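Local structure of odorant binding protein ASP5 (3R72) at residues 14-19 / 28-33; 56-61 / 102-107; 89-94 / 108-113. The protein probably binds and carries small hydrophobic odorant molecules in the honeybee antenna, within a pocket lined by helices. All blocks are in the same frame, centred on the assembly; numbering follows the deposited sequence. Where two conformers were deposited one is given.

Interaction 1: residues 14-19 / 28-33; sequences NMRKSC and ELVDGM
Arg16 carries the contact of residues 14-19 with Val30 and Asp31 of residues 28-33. Just before it, Met15 takes no part in the contact and lines the pocket of a bound n-butyl-benzenesulfonamide. Arg16 leaves its helix with CG anti to the backbone N (chi1 171°) and bends about CG-CD (chi3 -66°), which brings the guanidinium across the gap. NH1 donates to Asp31 OD1 at 2.8 Å with an N-H...O angle of 154°, and the same oxygen takes a weak second bond from NH2 at 3.3 Å. OD1 lies near the guanidinium plane but is approached from above the carboxylate plane, so the two groups meet at an angle and only one oxygen does the bridging. Val30 CG1 covers one guanidinium face off-centre, 3.5 Å from Arg16 NH2. The group is held from further directions too: NH1 also forms a salt bridge with Glu27, and NE donates to O of the C-terminal residue Pro122. One turn on, Cys19 is disulfide-bonded to Cys50. The contact thus ties helix 5-23 to the short helix 27-32, while Tyr47 of helix 42-54 packs on Arg16, Cys19 and Val30 alike.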
loop_
_atom_site.group_PDB
_atom_site.type_symbol
_atom_site.label_atom_id
_atom_site.label_comp_id
_atom_site.label_asym_id
_atom_site.label_seq_id
_atom_site.Cartn_x
_atom_site.Cartn_y
_atom_site.Cartn_z
ATOM N N ASN A 14 -1.071 -13.678 0.336
ATOM C CA ASN A 14 -1.313 -14.246 -0.978
ATOM C C ASN A 14 -1.128 -13.249 -2.111
ATOM O O ASN A 14 -0.608 -13.593 -3.163
ATOM C CB ASN A 14 -2.655 -14.962 -1.007
ATOM C CG ASN A 14 -2.562 -16.312 -0.342
ATOM O OD1 ASN A 14 -1.776 -17.147 -0.754
ATOM N ND2 ASN A 14 -3.321 -16.519 0.700
ATOM N N MET A 15 -1.506 -12.000 -1.892
ATOM C CA MET A 15 -1.207 -10.936 -2.857
ATOM C C MET A 15 0.299 -10.725 -2.993
ATOM O O MET A 15 0.827 -10.595 -4.102
ATOM C CB MET A 15 -1.875 -9.639 -2.431
ATOM C CG MET A 15 -3.384 -9.697 -2.551
ATOM S SD MET A 15 -4.190 -8.114 -2.306
ATOM C CE MET A 15 -3.684 -7.764 -0.666
ATOM N N ARG A 16 0.997 -10.695 -1.866
ATOM C CA ARG A 16 2.453 -10.560 -1.899
ATOM C C ARG A 16 3.080 -11.668 -2.726
ATOM O O ARG A 16 3.919 -11.415 -3.599
ATOM C CB ARG A 16 3.051 -10.600 -0.493
ATOM C CG ARG A 16 4.582 -10.693 -0.503
ATOM C CD ARG A 16 5.207 -10.715 0.854
ATOM N NE ARG A 16 5.011 -9.469 1.574
ATOM C CZ ARG A 16 5.697 -9.110 2.662
ATOM N NH1 ARG A 16 6.637 -9.901 3.175
ATOM N NH2 ARG A 16 5.428 -7.961 3.256
ATOM N N LYS A 17 2.696 -12.907 -2.428
ATOM C CA LYS A 17 3.237 -14.077 -3.107
ATOM C C LYS A 17 3.154 -13.920 -4.596
ATOM O O LYS A 17 4.132 -14.160 -5.321
ATOM C CB LYS A 17 2.428 -15.328 -2.760
ATOM C CG LYS A 17 2.807 -16.026 -1.486
ATOM C CD LYS A 17 2.482 -17.528 -1.560
ATOM C CE LYS A 17 1.651 -17.970 -0.379
ATOM N NZ LYS A 17 1.901 -19.386 -0.026
ATOM N N SER A 18 1.972 -13.553 -5.063
ATOM C CA SER A 18 1.704 -13.347 -6.482
ATOM C C SER A 18 2.611 -12.274 -7.063
ATOM O O SER A 18 3.292 -12.476 -8.061
ATOM C CB SER A 18 0.251 -12.924 -6.676
ATOM O OG SER A 18 -0.036 -12.665 -8.038
ATOM N N CYS A 19 2.603 -11.103 -6.434
ATOM C CA CYS A 19 3.384 -9.982 -6.960
ATOM C C CYS A 19 4.915 -10.207 -6.858
ATOM O O CYS A 19 5.658 -9.766 -7.742
ATOM C CB CYS A 19 2.931 -8.682 -6.290
ATOM S SG CYS A 19 1.284 -8.093 -6.797
ATOM N N GLU A 28 12.664 -9.872 1.343
ATOM C CA GLU A 28 13.429 -8.945 2.152
ATOM C C GLU A 28 13.196 -7.498 1.696
ATOM O O GLU A 28 12.994 -6.597 2.512
ATOM C CB GLU A 28 14.930 -9.277 2.078
ATOM C CG GLU A 28 15.770 -8.288 2.871
ATOM C CD GLU A 28 17.261 -8.390 2.643
ATOM O OE1 GLU A 28 17.751 -9.342 2.009
ATOM O OE2 GLU A 28 17.950 -7.462 3.123
ATOM N N LEU A 29 13.243 -7.265 0.394
ATOM C CA LEU A 29 13.127 -5.923 -0.134
ATOM C C LEU A 29 11.727 -5.349 0.178
ATOM O O LEU A 29 11.580 -4.191 0.568
ATOM C CB LEU A 29 13.431 -5.978 -1.633
ATOM C CG LEU A 29 13.515 -4.633 -2.341
ATOM C CD1 LEU A 29 14.616 -3.757 -1.759
ATOM C CD2 LEU A 29 13.730 -4.856 -3.822
ATOM N N VAL A 30 10.701 -6.185 0.074
ATOM C CA VAL A 30 9.351 -5.753 0.417
ATOM C C VAL A 30 9.228 -5.483 1.921
ATOM O O VAL A 30 8.674 -4.468 2.322
ATOM C CB VAL A 30 8.314 -6.784 -0.042
ATOM C CG1 VAL A 30 6.933 -6.411 0.464
ATOM C CG2 VAL A 30 8.347 -6.910 -1.565
ATOM N N ASP A 31 9.745 -6.398 2.746
ATOM C CA ASP A 31 9.711 -6.223 4.198
ATOM C C ASP A 31 10.472 -4.990 4.679
ATOM O O ASP A 31 10.166 -4.430 5.736
ATOM C CB ASP A 31 10.308 -7.440 4.909
ATOM C CG ASP A 31 9.379 -8.613 4.956
ATOM O OD1 ASP A 31 8.147 -8.414 4.992
ATOM O OD2 ASP A 31 9.914 -9.743 5.005
ATOM N N GLY A 32 11.451 -4.555 3.904
ATOM C CA GLY A 32 12.215 -3.377 4.269
ATOM C C GLY A 32 11.380 -2.116 4.375
ATOM O O GLY A 32 11.695 -1.226 5.162
ATOM N N MET A 33 10.304 -2.014 3.605
ATOM C CA MET A 33 9.469 -0.812 3.653
ATOM C C MET A 33 8.913 -0.547 5.060
ATOM O O MET A 33 8.857 0.606 5.501
ATOM C CB MET A 33 8.343 -0.880 2.622
ATOM C CG MET A 33 8.851 -0.864 1.177
ATOM S SD MET A 33 7.532 -0.674 -0.042
ATOM C CE MET A 33 6.678 -2.251 0.102
#

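Interaction 2: residues 56-61 / 102-107; sequences RTFKNG and QKTYQY. With NBB (N-butyl-benzenesulfonamide), chain B.
Phe58 meets Thr104 through a CH-pi contact, its ring receiving a methyl from the helix over one face. From Phe58 CB, which points to the helix, CG stands anti to the backbone N (chi1 -171°), carrying the ring beside Thr104. CG then lies 3.7 Å from Thr104 CG2, CD1 comes to 3.5 Å of that methyl, and CE1 recedes to 3.8 Å. The methyl therefore sits above the CG-CD1-CE1 side of the ring, displaced from its centre: CG2 is 3.8 Å from the centroid and 22° off the ring normal. Phe63, met edge-to-face, packs on the same ring, and Met52 of helix 42-54 touches it as well. Phe58 belongs to the small antiparallel hairpin of strands 58-59 and 62-63, which here lies against helix 100-114 in the helical PBP/GOBP fold. Turned between its backbone N and carbonyl carbon (chi1 62°), the Thr104 hydroxyl hydrogen-bonds Thr49 and Thr48 while the methyl is given to the ring. From the helix, the extended chain of Lys103 reaches toward the hairpin turn, its NZ 4.0 Å from Gly61 O, too far for a hydrogen bond. At the other end both segments reach the bound n-butyl-benzenesulfonamide. Thr57 OG1 is 2.9 Å from its sulfonyl oxygen O1S, with the carbonyl of Met52 as a rival acceptor for the one hydroxyl proton, and Tyr107 CE2 lies 3.8 Å from its benzene carbon C2.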
loop_
_atom_site.group_PDB
_atom_site.type_symbol
_atom_site.label_atom_id
_atom_site.label_comp_id
_atom_site.label_asym_id
_atom_site.label_seq_id
_atom_site.Cartn_x
_atom_site.Cartn_y
_atom_site.Cartn_z
ATOM N N ARG A 56 -7.434 -2.826 -6.233
ATOM C CA ARG A 56 -8.267 -1.890 -6.974
ATOM C C ARG A 56 -8.098 -0.449 -6.447
ATOM O O ARG A 56 -8.938 0.414 -6.712
ATOM C CB ARG A 56 -9.748 -2.328 -6.959
ATOM C CG ARG A 56 -10.030 -3.821 -7.165
ATOM C CD ARG A 56 -9.825 -4.183 -8.611
ATOM N NE ARG A 56 -10.673 -3.412 -9.527
ATOM C CZ ARG A 56 -10.497 -3.368 -10.848
ATOM N NH1 ARG A 56 -9.515 -4.051 -11.403
ATOM N NH2 ARG A 56 -11.303 -2.630 -11.604
ATOM N N THR A 57 -6.999 -0.191 -5.740
ATOM C CA THR A 57 -6.718 1.134 -5.215
ATOM C C THR A 57 -5.904 1.991 -6.190
ATOM O O THR A 57 -5.728 3.182 -5.959
ATOM C CB THR A 57 -6.032 1.015 -3.859
ATOM O OG1 THR A 57 -4.870 0.199 -3.989
ATOM C CG2 THR A 57 -6.968 0.424 -2.828
ATOM N N PHE A 58 -5.431 1.379 -7.277
ATOM C CA PHE A 58 -4.812 2.092 -8.382
ATOM C C PHE A 58 -5.329 1.420 -9.646
ATOM O O PHE A 58 -5.373 0.193 -9.717
ATOM C CB PHE A 58 -3.291 2.008 -8.294
ATOM C CG PHE A 58 -2.566 2.901 -9.270
ATOM C CD1 PHE A 58 -2.279 4.206 -8.954
ATOM C CD2 PHE A 58 -2.178 2.426 -10.508
ATOM C CE1 PHE A 58 -1.578 5.024 -9.827
ATOM C CE2 PHE A 58 -1.484 3.237 -11.401
ATOM C CZ PHE A 58 -1.188 4.542 -11.061
ATOM N N LYS A 59 -5.719 2.219 -10.628
ATOM C CA LYS A 59 -6.334 1.707 -11.839
ATOM C C LYS A 59 -6.190 2.743 -12.941
ATOM O O LYS A 59 -6.407 3.930 -12.690
ATOM C CB LYS A 59 -7.821 1.432 -11.555
ATOM C CG LYS A 59 -8.629 0.949 -12.731
ATOM C CD LYS A 59 -10.046 0.569 -12.308
ATOM C CE LYS A 59 -10.917 1.776 -11.981
ATOM N NZ LYS A 59 -12.348 1.383 -11.764
ATOM N N ASN A 60 -5.854 2.310 -14.156
ATOM C CA ASN A 60 -5.748 3.214 -15.298
ATOM C C ASN A 60 -4.895 4.443 -15.045
ATOM O O ASN A 60 -5.255 5.555 -15.419
ATOM C CB ASN A 60 -7.133 3.649 -15.775
ATOM C CG ASN A 60 -7.923 2.509 -16.337
ATOM O OD1 ASN A 60 -7.369 1.597 -16.959
ATOM N ND2 ASN A 60 -9.237 2.559 -16.159
ATOM N N GLY A 61 -3.768 4.238 -14.385
ATOM C CA GLY A 61 -2.822 5.309 -14.195
ATOM C C GLY A 61 -3.154 6.292 -13.093
ATOM O O GLY A 61 -2.438 7.270 -12.917
ATOM N N GLN A 102 6.506 4.714 -9.879
ATOM C CA GLN A 102 6.997 5.814 -9.072
ATOM C C GLN A 102 5.867 6.473 -8.282
ATOM O O GLN A 102 6.034 6.780 -7.108
ATOM C CB GLN A 102 7.722 6.818 -9.975
ATOM C CG GLN A 102 9.000 6.233 -10.546
ATOM C CD GLN A 102 9.609 7.028 -11.685
ATOM O OE1 GLN A 102 8.922 7.628 -12.496
ATOM N NE2 GLN A 102 10.921 6.972 -11.782
ATOM N N LYS A 103 4.703 6.647 -8.907
ATOM C CA LYS A 103 3.575 7.273 -8.233
ATOM C C LYS A 103 3.090 6.453 -7.044
ATOM O O LYS A 103 2.914 6.989 -5.949
ATOM C CB LYS A 103 2.428 7.495 -9.199
ATOM C CG LYS A 103 2.678 8.579 -10.238
ATOM C CD LYS A 103 1.392 8.918 -10.993
ATOM C CE LYS A 103 1.633 9.936 -12.080
ATOM N NZ LYS A 103 0.570 9.926 -13.125
ATOM N N THR A 104 2.834 5.167 -7.246
ATOM C CA THR A 104 2.348 4.366 -6.132
ATOM C C THR A 104 3.388 4.276 -5.024
ATOM O O THR A 104 3.040 4.321 -3.847
ATOM C CB THR A 104 1.854 2.964 -6.549
ATOM O OG1 THR A 104 2.919 2.205 -7.128
ATOM C CG2 THR A 104 0.723 3.064 -7.524
ATOM N N TYR A 105 4.665 4.193 -5.381
ATOM C CA TYR A 105 5.705 4.139 -4.367
ATOM C C TYR A 105 5.739 5.418 -3.529
ATOM O O TYR A 105 5.900 5.368 -2.313
ATOM C CB TYR A 105 7.047 3.937 -5.016
ATOM C CG TYR A 105 8.201 3.512 -4.132
ATOM C CD1 TYR A 105 8.173 2.332 -3.411
ATOM C CD2 TYR A 105 9.376 4.250 -4.103
ATOM C CE1 TYR A 105 9.270 1.887 -2.709
ATOM C CE2 TYR A 105 10.479 3.813 -3.400
ATOM C CZ TYR A 105 10.410 2.636 -2.702
ATOM O OH TYR A 105 11.475 2.139 -2.016
ATOM N N GLN A 106 5.578 6.566 -4.179
ATOM C CA GLN A 106 5.512 7.836 -3.476
ATOM C C GLN A 106 4.311 7.864 -2.523
ATOM O O GLN A 106 4.405 8.372 -1.414
ATOM C CB GLN A 106 5.427 8.995 -4.471
ATOM C CG GLN A 106 6.706 9.258 -5.284
ATOM C CD GLN A 106 6.429 9.965 -6.593
ATOM O OE1 GLN A 106 5.413 10.644 -6.737
ATOM N NE2 GLN A 106 7.320 9.789 -7.568
ATOM N N TYR A 107 3.171 7.339 -2.957
ATOM C CA TYR A 107 1.973 7.312 -2.126
ATOM C C TYR A 107 2.185 6.439 -0.887
ATOM O O TYR A 107 1.840 6.816 0.236
ATOM C CB TYR A 107 0.770 6.829 -2.969
ATOM C CG TYR A 107 -0.504 6.854 -2.174
ATOM C CD1 TYR A 107 -1.180 8.053 -1.991
ATOM C CD2 TYR A 107 -1.005 5.731 -1.563
ATOM C CE1 TYR A 107 -2.304 8.145 -1.212
ATOM C CE2 TYR A 107 -2.149 5.814 -0.790
ATOM C CZ TYR A 107 -2.781 7.031 -0.612
ATOM O OH TYR A 107 -3.882 7.133 0.186
HETATM O O1S NBB B . -3.551 0.552 -1.451
HETATM S S NBB B . -3.232 -0.122 -0.247
HETATM O O2S NBB B . -2.695 -1.447 -0.398
HETATM N N10 NBB B . -4.585 -0.210 0.602
HETATM C C11 NBB B . -5.342 0.986 0.907
HETATM C C12 NBB B . -5.978 0.920 2.282
HETATM C C13 NBB B . -4.974 0.988 3.432
HETATM C C14 NBB B . -4.387 2.378 3.557
HETATM C C4 NBB B . -2.170 0.790 0.606
HETATM C C5 NBB B . -1.682 0.295 1.817
HETATM C C6 NBB B . -0.778 1.040 2.589
HETATM C C1 NBB B . -0.339 2.286 2.171
HETATM C C2 NBB B . -0.792 2.783 0.971
HETATM C C3 NBB B . -1.695 2.055 0.198
#

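Interaction 3: residues 89-94 / 108-113; sequences AVCRNE and VQCHYK. With NBB (N-butyl-benzenesulfonamide), chain B.
Cys91 and Cys110 are joined covalently, their SG atoms 2.1 Å apart and the bridge closed with a chi3 of -90°, the left-handed sense. The two sulfurs arrive differently: Cys91 SG is anti to its own carbonyl carbon, whereas Cys110 SG is anti to its backbone N (chi1 -180°). The CA atoms of this pair stand 5.9 Å apart, the closest CA pair between the two segments. A looser sulfur-aromatic contact follows, in which Cys91 SG lies 4.7 Å from the centroid of the His111 ring and 44° off its normal, an oblique approach. In insect odorant-binding proteins of the PBP/GOBP family three interlocked disulfides pin the helices together. This one joins the fourth and sixth cysteines of the chain and fastens helix 81-91 to helix 100-114; a type I turn runs from Cys91 to Glu94. The carbonyl of Cys91, the first residue of that turn, is hydrogen-bonded to the hydroxyl of Tyr96. Van der Waals contact with the bound n-butyl-benzenesulfonamide occupies the face of the His111 ring turned away from Cys91 SG. There the benzene carbon C2 sits over the ring centre, 3.7 Å above the plane, and C1 lies 3.6 Å from His111 CG. Ile87 and Val88 of helix 81-91 also touch His111, and the Tyr107 ring meets its ring at an angle.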
loop_
_atom_site.group_PDB
_atom_site.type_symbol
_atom_site.label_atom_id
_atom_site.label_comp_id
_atom_site.label_asym_id
_atom_site.label_seq_id
_atom_site.Cartn_x
_atom_site.Cartn_y
_atom_site.Cartn_z
ATOM N N ALA A 89 -6.545 11.358 3.841
ATOM C CA ALA A 89 -6.906 12.748 3.592
ATOM C C ALA A 89 -5.679 13.628 3.333
ATOM O O ALA A 89 -5.726 14.529 2.496
ATOM C CB ALA A 89 -7.688 13.303 4.757
ATOM N N VAL A 90 -4.588 13.364 4.041
ATOM C CA VAL A 90 -3.332 14.064 3.773
ATOM C C VAL A 90 -2.706 13.591 2.460
ATOM O O VAL A 90 -2.391 14.384 1.571
ATOM C CB VAL A 90 -2.337 13.868 4.944
ATOM C CG1 VAL A 90 -0.948 14.399 4.583
ATOM C CG2 VAL A 90 -2.866 14.576 6.202
ATOM N N CYS A 91 -2.510 12.289 2.332
ATOM C CA CYS A 91 -1.730 11.772 1.215
ATOM C C CYS A 91 -2.406 11.947 -0.133
ATOM O O CYS A 91 -1.716 12.049 -1.146
ATOM C CB CYS A 91 -1.334 10.321 1.469
ATOM S SG CYS A 91 -0.170 10.208 2.872
ATOM N N ARG A 92 -3.735 12.024 -0.164
ATOM C CA ARG A 92 -4.425 12.174 -1.448
ATOM C C ARG A 92 -4.140 13.518 -2.093
ATOM O O ARG A 92 -4.374 13.683 -3.289
ATOM C CB ARG A 92 -5.944 11.985 -1.317
ATOM C CG ARG A 92 -6.636 13.092 -0.532
ATOM C CD ARG A 92 -8.107 12.793 -0.312
ATOM N NE ARG A 92 -8.805 12.735 -1.592
ATOM C CZ ARG A 92 -9.825 11.933 -1.888
ATOM N NH1 ARG A 92 -10.336 11.120 -0.978
ATOM N NH2 ARG A 92 -10.331 11.938 -3.121
ATOM N N ASN A 93 -3.732 14.500 -1.292
ATOM C CA ASN A 93 -3.492 15.857 -1.787
ATOM C C ASN A 93 -2.037 16.198 -2.097
ATOM O O ASN A 93 -1.727 17.332 -2.442
ATOM C CB ASN A 93 -4.161 16.875 -0.866
ATOM C CG ASN A 93 -5.647 16.949 -1.112
ATOM O OD1 ASN A 93 -6.111 16.689 -2.229
ATOM N ND2 ASN A 93 -6.412 17.305 -0.088
ATOM N N GLU A 94 -1.149 15.216 -1.986
ATOM C CA GLU A 94 0.234 15.350 -2.448
ATOM C C GLU A 94 0.267 15.058 -3.949
ATOM O O GLU A 94 -0.451 14.180 -4.425
ATOM C CB GLU A 94 1.124 14.377 -1.671
ATOM C CG GLU A 94 2.600 14.368 -2.063
ATOM C CD GLU A 94 3.438 13.435 -1.191
ATOM O OE1 GLU A 94 3.152 13.345 0.021
ATOM O OE2 GLU A 94 4.390 12.803 -1.711
ATOM N N VAL A 108 2.782 5.271 -1.090
ATOM C CA VAL A 108 3.103 4.375 0.011
ATOM C C VAL A 108 4.045 5.065 1.014
ATOM O O VAL A 108 3.847 4.969 2.216
ATOM C CB VAL A 108 3.693 3.042 -0.535
ATOM C CG1 VAL A 108 4.228 2.183 0.603
ATOM C CG2 VAL A 108 2.627 2.303 -1.334
ATOM N N GLN A 109 5.054 5.767 0.519
ATOM C CA GLN A 109 5.967 6.523 1.381
ATOM C C GLN A 109 5.232 7.621 2.147
ATOM O O GLN A 109 5.548 7.872 3.309
ATOM C CB GLN A 109 7.095 7.140 0.570
ATOM C CG GLN A 109 8.124 6.139 0.125
ATOM C CD GLN A 109 9.070 6.727 -0.884
ATOM O OE1 GLN A 109 8.783 6.750 -2.088
ATOM N NE2 GLN A 109 10.192 7.219 -0.408
ATOM N N CYS A 110 4.258 8.277 1.530
ATOM C CA CYS A 110 3.468 9.281 2.239
ATOM C C CYS A 110 2.727 8.646 3.407
ATOM O O CYS A 110 2.705 9.181 4.510
ATOM C CB CYS A 110 2.484 9.965 1.295
ATOM S SG CYS A 110 1.468 11.231 2.112
ATOM N N HIS A 111 2.138 7.481 3.183
ATOM C CA HIS A 111 1.462 6.769 4.260
ATOM C C HIS A 111 2.432 6.426 5.395
ATOM O O HIS A 111 2.116 6.619 6.574
ATOM C CB HIS A 111 0.826 5.502 3.704
ATOM C CG HIS A 111 -0.631 5.646 3.410
ATOM N ND1 HIS A 111 -1.172 6.342 2.347
ATOM C CD2 HIS A 111 -1.677 5.116 4.074
ATOM C CE1 HIS A 111 -2.493 6.244 2.390
ATOM N NE2 HIS A 111 -2.822 5.506 3.431
ATOM N N TYR A 112 3.600 5.898 5.050
ATOM C CA TYR A 112 4.617 5.587 6.042
ATOM C C TYR A 112 4.954 6.818 6.884
ATOM O O TYR A 112 4.973 6.755 8.119
ATOM C CB TYR A 112 5.883 5.047 5.356
ATOM C CG TYR A 112 6.977 4.711 6.351
ATOM C CD1 TYR A 112 7.050 3.456 6.951
ATOM C CD2 TYR A 112 7.908 5.663 6.735
ATOM C CE1 TYR A 112 8.029 3.163 7.884
ATOM C CE2 TYR A 112 8.874 5.376 7.668
ATOM C CZ TYR A 112 8.932 4.127 8.232
ATOM O OH TYR A 112 9.896 3.819 9.165
ATOM N N LYS A 113 5.217 7.931 6.216
ATOM C CA LYS A 113 5.650 9.137 6.897
ATOM C C LYS A 113 4.614 9.634 7.901
ATOM O O LYS A 113 4.973 10.180 8.944
ATOM C CB LYS A 113 5.990 10.219 5.883
ATOM C CG LYS A 113 7.322 9.970 5.215
ATOM C CD LYS A 113 7.770 11.176 4.413
ATOM C CE LYS A 113 8.866 10.831 3.404
ATOM N NZ LYS A 113 9.126 11.973 2.483
HETATM O O1S NBB B . -3.551 0.552 -1.451
HETATM S S NBB B . -3.232 -0.122 -0.247
HETATM O O2S NBB B . -2.695 -1.447 -0.398
HETATM N N10 NBB B . -4.585 -0.210 0.602
HETATM C C11 NBB B . -5.342 0.986 0.907
HETATM C C12 NBB B . -5.978 0.920 2.282
HETATM C C13 NBB B . -4.974 0.988 3.432
HETATM C C14 NBB B . -4.387 2.378 3.557
HETATM C C4 NBB B . -2.170 0.790 0.606
HETATM C C5 NBB B . -1.682 0.295 1.817
HETATM C C6 NBB B . -0.778 1.040 2.589
HETATM C C1 NBB B . -0.339 2.286 2.171
HETATM C C2 NBB B . -0.792 2.783 0.971
HETATM C C3 NBB B . -1.695 2.055 0.198
#

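How the interactions relate
The three contacts differ in chemistry: a salt bridge with aliphatic cover in interaction 1, an apolar methyl-to-ring contact in interaction 2, a covalent bridge in interaction 3. Interactions 1 and 3 are buried, though Glu94 at the margin of the latter is exposed; interaction 2 is partly buried. Interactions 2 and 3 share helix 100-114 and one bound ligand, and Tyr107 CE1 touches Cys91 CB at 3.6 Å between them. Interaction 1 lies across the chain's centre from interaction 3, yet Met33 reaches both others, with SD 4.1 Å from Tyr105 CE1 and its backbone O 3.6 Å from Tyr112 CE1. Its own link to a ligand is Met15, at the pocket of the second molecule.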